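Local coordinates for putative gdp-fucose protein o-fucosyltransferase 1 (Caenorhabditis elegans, PDB 3ZY2) that belongs to a family of GT-B-fold glycosyltransferases and binds guanosine-5'-diphosphate in a pocket, at residues M77-T81 with K82-P86; V88-P91 with E92-K95; P124-D127 with Q128-V131. All blocks are in the same frame, centred on the assembly; numbering follows the deposited sequence.

Contact 1. Residues M77-T81 with K82-P86; sequences MQEFT and KKIMP
A pi-helical turn within helix 77-88 links Phe80 to Met85: Met85 N donates to Phe80 O over 2.7 Å in an almost straight bond (N-H...O 173°). The same oxygen takes Ile84 N at 3.1 Å, from above the carbonyl plane, so two donors grip it where the bonding passes from four to five residues. Just before, Lys82 N lies 2.9 Å from Gln78 O and Lys83 N is bonded to Glu79 O, both alpha-helical bonds, but Ile84 N also makes a weak bond to Glu79 O. Pro86, which has no N-H to give, falls at a kink.

Phe80 has its CG trans to the backbone N (chi1 -179°), which brings the ring to the side chains of the next turn. Ile84 CG2 meets Phe80 CD1 at 3.9 Å. Met85 SD lies 4.7 Å from the Phe80 ring centroid and 44° off its normal, an oblique Met-aromatic contact made near CE2. Among the exposed residues, Lys82 runs alongside Gln78, their CD and CG 3.6 Å apart.

The helix rests on its neighbours through Met77 and Phe80, both against Val42 of strand 40-42, and through Thr81, against Ile129 in the loop after helix 122-128.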
# COMPACT_ATOMS: atom_id res chain seq x y z
N MET A 77 -12.65 9.79 -20.58
CA MET A 77 -11.64 8.82 -20.96
C MET A 77 -11.47 8.79 -22.49
O MET A 77 -10.34 8.67 -22.98
CB MET A 77 -11.98 7.42 -20.42
CG MET A 77 -10.88 6.38 -20.67
SD MET A 77 -9.37 6.71 -19.77
CE MET A 77 -9.92 6.30 -18.12
N GLN A 78 -12.58 8.90 -23.23
CA GLN A 78 -12.54 8.90 -24.69
C GLN A 78 -11.72 10.09 -25.22
O GLN A 78 -10.86 9.91 -26.10
CB GLN A 78 -13.95 8.85 -25.31
CG GLN A 78 -13.99 9.10 -26.81
CD GLN A 78 -15.34 8.80 -27.47
OE1 GLN A 78 -16.39 8.74 -26.82
NE2 GLN A 78 -15.31 8.61 -28.79
N GLU A 79 -11.99 11.29 -24.70
CA GLU A 79 -11.22 12.47 -25.11
C GLU A 79 -9.75 12.32 -24.73
O GLU A 79 -8.85 12.61 -25.53
CB GLU A 79 -11.79 13.79 -24.57
CG GLU A 79 -10.93 15.01 -24.95
CD GLU A 79 -11.53 16.38 -24.65
OE1 GLU A 79 -12.68 16.48 -24.18
OE2 GLU A 79 -10.82 17.39 -24.91
N PHE A 80 -9.47 11.85 -23.52
CA PHE A 80 -8.10 11.70 -23.07
C PHE A 80 -7.34 10.73 -23.98
O PHE A 80 -6.22 11.01 -24.44
CB PHE A 80 -8.08 11.21 -21.60
CG PHE A 80 -6.70 11.05 -21.05
CD1 PHE A 80 -5.88 12.17 -20.84
CD2 PHE A 80 -6.21 9.78 -20.73
CE1 PHE A 80 -4.61 12.01 -20.35
CE2 PHE A 80 -4.94 9.62 -20.22
CZ PHE A 80 -4.12 10.74 -20.03
N THR A 81 -7.98 9.60 -24.25
CA THR A 81 -7.43 8.44 -24.94
C THR A 81 -7.22 8.71 -26.45
O THR A 81 -6.19 8.33 -27.05
CB THR A 81 -8.38 7.24 -24.59
OG1 THR A 81 -7.80 6.43 -23.56
CG2 THR A 81 -8.82 6.44 -25.77
N LYS A 82 -8.16 9.43 -27.04
CA LYS A 82 -8.11 9.68 -28.48
C LYS A 82 -7.41 10.99 -28.85
O LYS A 82 -6.69 11.05 -29.87
CB LYS A 82 -9.52 9.56 -29.07
CG LYS A 82 -10.05 8.11 -29.04
CD LYS A 82 -11.57 7.99 -29.21
CE LYS A 82 -12.02 8.30 -30.64
NZ LYS A 82 -11.31 7.45 -31.66
N LYS A 83 -7.56 12.01 -28.01
CA LYS A 83 -7.13 13.37 -28.36
C LYS A 83 -5.94 13.92 -27.59
O LYS A 83 -5.21 14.77 -28.11
CB LYS A 83 -8.30 14.35 -28.24
CG LYS A 83 -9.33 14.23 -29.34
CD LYS A 83 -10.22 15.45 -29.39
CE LYS A 83 -10.56 15.82 -30.83
NZ LYS A 83 -9.37 16.34 -31.57
N ILE A 84 -5.73 13.44 -26.36
CA ILE A 84 -4.75 14.04 -25.45
C ILE A 84 -3.50 13.16 -25.27
O ILE A 84 -2.38 13.61 -25.54
CB ILE A 84 -5.41 14.44 -24.08
CG1 ILE A 84 -6.54 15.47 -24.31
CG2 ILE A 84 -4.37 14.99 -23.11
CD1 ILE A 84 -7.48 15.69 -23.11
N MET A 85 -3.70 11.91 -24.86
CA MET A 85 -2.65 10.90 -24.67
C MET A 85 -1.56 10.79 -25.75
O MET A 85 -0.39 10.74 -25.41
CB MET A 85 -3.30 9.53 -24.48
CG MET A 85 -2.60 8.60 -23.60
SD MET A 85 -3.82 7.35 -23.19
CE MET A 85 -3.44 6.01 -24.31
N PRO A 86 -1.96 10.71 -27.04
CA PRO A 86 -0.94 10.39 -28.07
C PRO A 86 0.24 11.36 -28.10
O PRO A 86 1.37 10.90 -28.22
CB PRO A 86 -1.74 10.43 -29.37
CG PRO A 86 -3.12 10.04 -28.96
CD PRO A 86 -3.32 10.69 -27.61

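Contact 2. Residues V88-P91 with E92-K95; sequences VWPP and EKRK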
# COMPACT_ATOMS: atom_id res chain seq x y z
N VAL A 88 0.53 14.16 -25.58
CA VAL A 88 0.85 14.61 -24.23
C VAL A 88 1.53 13.52 -23.38
O VAL A 88 2.31 13.83 -22.50
CB VAL A 88 -0.42 15.15 -23.51
CG1 VAL A 88 -0.16 15.43 -22.01
CG2 VAL A 88 -0.93 16.40 -24.20
N TRP A 89 1.23 12.25 -23.66
CA TRP A 89 1.67 11.17 -22.79
C TRP A 89 1.95 9.86 -23.54
O TRP A 89 1.27 8.84 -23.36
CB TRP A 89 0.58 10.95 -21.74
CG TRP A 89 0.95 10.10 -20.57
CD1 TRP A 89 2.03 10.23 -19.75
CD2 TRP A 89 0.16 9.02 -20.04
NE1 TRP A 89 1.98 9.28 -18.75
CE2 TRP A 89 0.85 8.52 -18.91
CE3 TRP A 89 -1.04 8.41 -20.42
CZ2 TRP A 89 0.37 7.45 -18.15
CZ3 TRP A 89 -1.53 7.33 -19.66
CH2 TRP A 89 -0.81 6.86 -18.54
N PRO A 90 2.96 9.89 -24.41
CA PRO A 90 3.25 8.73 -25.27
C PRO A 90 3.81 7.56 -24.44
O PRO A 90 4.24 7.78 -23.30
CB PRO A 90 4.31 9.28 -26.23
CG PRO A 90 4.96 10.40 -25.47
CD PRO A 90 3.88 11.02 -24.66
N PRO A 91 3.76 6.32 -25.00
CA PRO A 91 4.20 5.15 -24.23
C PRO A 91 5.47 5.34 -23.38
O PRO A 91 5.49 4.90 -22.23
CB PRO A 91 4.40 4.09 -25.31
CG PRO A 91 3.34 4.43 -26.35
CD PRO A 91 3.03 5.92 -26.22
N GLU A 92 6.48 6.01 -23.93
CA GLU A 92 7.77 6.18 -23.23
C GLU A 92 7.71 6.93 -21.90
O GLU A 92 8.59 6.75 -21.06
CB GLU A 92 8.84 6.79 -24.18
CG GLU A 92 10.08 7.44 -23.52
CD GLU A 92 9.90 8.92 -23.17
OE1 GLU A 92 9.21 9.65 -23.92
OE2 GLU A 92 10.46 9.36 -22.14
N LYS A 93 6.70 7.78 -21.69
CA LYS A 93 6.68 8.53 -20.44
C LYS A 93 5.53 8.11 -19.53
O LYS A 93 5.15 8.84 -18.61
CB LYS A 93 6.71 10.05 -20.66
CG LYS A 93 5.45 10.67 -21.26
CD LYS A 93 5.63 12.18 -21.53
CE LYS A 93 6.77 12.47 -22.51
NZ LYS A 93 6.64 13.77 -23.25
N ARG A 94 5.01 6.92 -19.80
CA ARG A 94 3.92 6.36 -19.00
C ARG A 94 4.47 5.70 -17.74
O ARG A 94 4.81 4.51 -17.73
CB ARG A 94 3.05 5.42 -19.84
CG ARG A 94 2.40 6.19 -21.00
CD ARG A 94 1.45 5.38 -21.84
NE ARG A 94 0.99 6.23 -22.94
CZ ARG A 94 0.24 5.81 -23.96
NH1 ARG A 94 -0.14 4.54 -24.05
NH2 ARG A 94 -0.12 6.68 -24.90
N LYS A 95 4.57 6.51 -16.69
CA LYS A 95 5.01 6.07 -15.37
C LYS A 95 3.84 5.77 -14.45
O LYS A 95 2.81 6.47 -14.47
CB LYS A 95 5.96 7.11 -14.76
CG LYS A 95 7.28 7.33 -15.55
CD LYS A 95 8.39 7.77 -14.62
CE LYS A 95 9.79 7.60 -15.22
NZ LYS A 95 10.04 8.59 -16.31
O HOH W 1 2.75 8.84 -15.94
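Arg94 grips the backbone oxygen of Trp89 side-on with two nitrogens. NE donates to Trp89 O over 2.7 Å (N-H...O 159°) and NH2 to the same oxygen over 3.0 Å, with the acceptor lying in the guanidinium plane. This fork fixes the rotation of the buried arginine and ties its end to the residue that leaves helix 77-88. Two backbone bonds curl the intervening chain: Lys93 N to Pro90 O, 2.9 Å, and Arg94 N to Pro91 O, 3.2 Å, the second donor standing well above its carbonyl plane.

The indole nitrogen Trp89 NE1 has a weak bond to Lys93 O and a shorter one, 2.9 Å, to a water, which in turn donates to Lys95 O at 2.8 Å.

Between these polar ends the arginine chain, extended from CG to NE, crosses the indole. Its CG sits over the face of the six-membered ring, 3.7 Å from the Trp89 centroid, as a CH-pi contact, while the guanidinium and indole planes are 31° apart. Pro91 CD lies over one face of the guanidinium, 3.5 Å from Arg94 NH2, and the aliphatic part of Lys93 folds against Pro90 CD. Lys95 NZ forms a salt bridge with Asp232 of the second subunit, placing the end of the loop beside that chain.

The whole is a compact helix-to-strand connection of an alpha/beta domain, leading into the parallel strand 95-98 by way of an inverse gamma turn centred on Arg94.

Contact 3. Residues P124-D127 with Q128-V131; sequences PYWD and QIDV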
# COMPACT_ATOMS: atom_id res chain seq x y z
N PRO A 124 -6.92 -5.76 -16.65
CA PRO A 124 -7.97 -5.42 -17.62
C PRO A 124 -8.29 -3.92 -17.74
O PRO A 124 -8.56 -3.46 -18.85
CB PRO A 124 -9.19 -6.21 -17.11
CG PRO A 124 -8.58 -7.39 -16.40
CD PRO A 124 -7.37 -6.82 -15.73
N TYR A 125 -8.22 -3.17 -16.64
CA TYR A 125 -8.47 -1.73 -16.68
C TYR A 125 -7.50 -0.99 -17.59
O TYR A 125 -7.91 -0.26 -18.51
CB TYR A 125 -8.42 -1.13 -15.29
CG TYR A 125 -8.87 0.30 -15.26
CD1 TYR A 125 -10.21 0.61 -15.04
CD2 TYR A 125 -7.96 1.35 -15.41
CE1 TYR A 125 -10.65 1.91 -15.00
CE2 TYR A 125 -8.39 2.68 -15.36
CZ TYR A 125 -9.74 2.94 -15.17
OH TYR A 125 -10.18 4.24 -15.09
N TRP A 126 -6.21 -1.18 -17.36
CA TRP A 126 -5.21 -0.49 -18.18
C TRP A 126 -5.14 -1.09 -19.59
O TRP A 126 -4.92 -0.34 -20.54
CB TRP A 126 -3.86 -0.45 -17.47
CG TRP A 126 -3.92 0.33 -16.17
CD1 TRP A 126 -3.89 -0.18 -14.90
CD2 TRP A 126 -4.04 1.77 -16.02
NE1 TRP A 126 -3.96 0.83 -13.97
CE2 TRP A 126 -4.06 2.04 -14.62
CE3 TRP A 126 -4.13 2.84 -16.91
CZ2 TRP A 126 -4.16 3.34 -14.10
CZ3 TRP A 126 -4.22 4.15 -16.39
CH2 TRP A 126 -4.25 4.37 -14.99
N ASP A 127 -5.37 -2.40 -19.72
CA ASP A 127 -5.45 -3.06 -21.03
C ASP A 127 -6.52 -2.41 -21.90
O ASP A 127 -6.31 -2.19 -23.10
CB ASP A 127 -5.79 -4.56 -20.90
CG ASP A 127 -4.57 -5.43 -20.65
OD1 ASP A 127 -3.43 -4.94 -20.72
OD2 ASP A 127 -4.79 -6.65 -20.42
N GLN A 128 -7.66 -2.10 -21.28
CA GLN A 128 -8.82 -1.52 -21.98
C GLN A 128 -8.46 -0.24 -22.72
O GLN A 128 -9.01 0.04 -23.80
CB GLN A 128 -9.99 -1.29 -21.02
CG GLN A 128 -11.04 -0.23 -21.46
CD GLN A 128 -11.77 -0.56 -22.76
OE1 GLN A 128 -11.84 -1.72 -23.19
NE2 GLN A 128 -12.31 0.47 -23.41
N ILE A 129 -7.55 0.53 -22.15
CA ILE A 129 -7.11 1.77 -22.77
C ILE A 129 -5.70 1.65 -23.35
O ILE A 129 -5.05 2.66 -23.62
CB ILE A 129 -7.28 3.00 -21.82
CG1 ILE A 129 -6.49 2.84 -20.51
CG2 ILE A 129 -8.77 3.26 -21.57
CD1 ILE A 129 -6.33 4.15 -19.72
N ASP A 130 -5.24 0.41 -23.53
CA ASP A 130 -3.97 0.12 -24.21
C ASP A 130 -2.78 0.82 -23.56
O ASP A 130 -1.86 1.30 -24.25
CB ASP A 130 -4.07 0.47 -25.71
CG ASP A 130 -5.12 -0.36 -26.44
OD1 ASP A 130 -5.13 -1.61 -26.27
OD2 ASP A 130 -5.93 0.22 -27.20
N VAL A 131 -2.78 0.86 -22.22
CA VAL A 131 -1.71 1.49 -21.43
C VAL A 131 -0.84 0.43 -20.77
O VAL A 131 -1.36 -0.49 -20.14
CB VAL A 131 -2.28 2.49 -20.36
CG1 VAL A 131 -1.22 2.89 -19.32
CG2 VAL A 131 -2.85 3.74 -21.04
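Gln128 N bonds to Pro124 O over 2.9 Å, one of the last ordinary helical bonds before helix 122-128 ends in a Schellman motif. A weak second bond runs from the same N-H to Tyr125 O, and the Gln128 CB packs beside both acceptors.

Ile129 starts the departure. Its N makes only a weak bond to Trp126 O, at 3.2 Å, while its side chain turns back along the helix: CG1 sits between the backbone N and the carbonyl carbon (chi1 60°), and CD1 reaches Trp126 CE3 at 3.8 Å. The isoleucine and the indole lie side by side.

Asp130 is the C-prime residue, with the positive phi (57°) that reverses the chain. Its N donates to Asp127 O over 2.8 Å, well above the carbonyl plane. Asp127 OD1 has a salt bridge to Lys117, which would probably offset the like charge of Asp130 nearby.

Val131 closes the motif. Its N reaches back across the turn to Trp126 O at 3.0 Å, a nearly straight bond (N-H...O 172°), and its side chain packs on the tryptophan, the apolar contact expected between the two ends of a Schellman turn. Trp126 is held from other directions as well: NE1 bonds to Ser172 OG, Phe133 makes an edge-to-face contact with the indole, and Tyr125 CD2 lies over one face of it. From the other side of the indole plane than Ile129 CD1, Val131 CG1 meets the same carbon, Trp126 CE3, at 3.8 Å.

How the contacts relate
From the N terminus, contact 1 spans most of helix 77-88, contact 2 closes the short loop from that helix to strand 95-98, and contact 3 finishes helix 122-128 ahead of strand 135-138. The three follow in series; none nests within or crosses another. In space they converge, with centres 12 to 14 Å apart. Phe80 CZ lies 3.9 Å from Trp89 CE3, and Met85 CG lies 3.4 Å from Arg94 NH2, joining contacts 1 and 2. Met85 CE lies 3.8 Å from Ile129 O, and Trp89 packs on Val131, so contacts 1 and 2 each touch contact 3. Together they tie two helix ends beside the six-stranded parallel sheet.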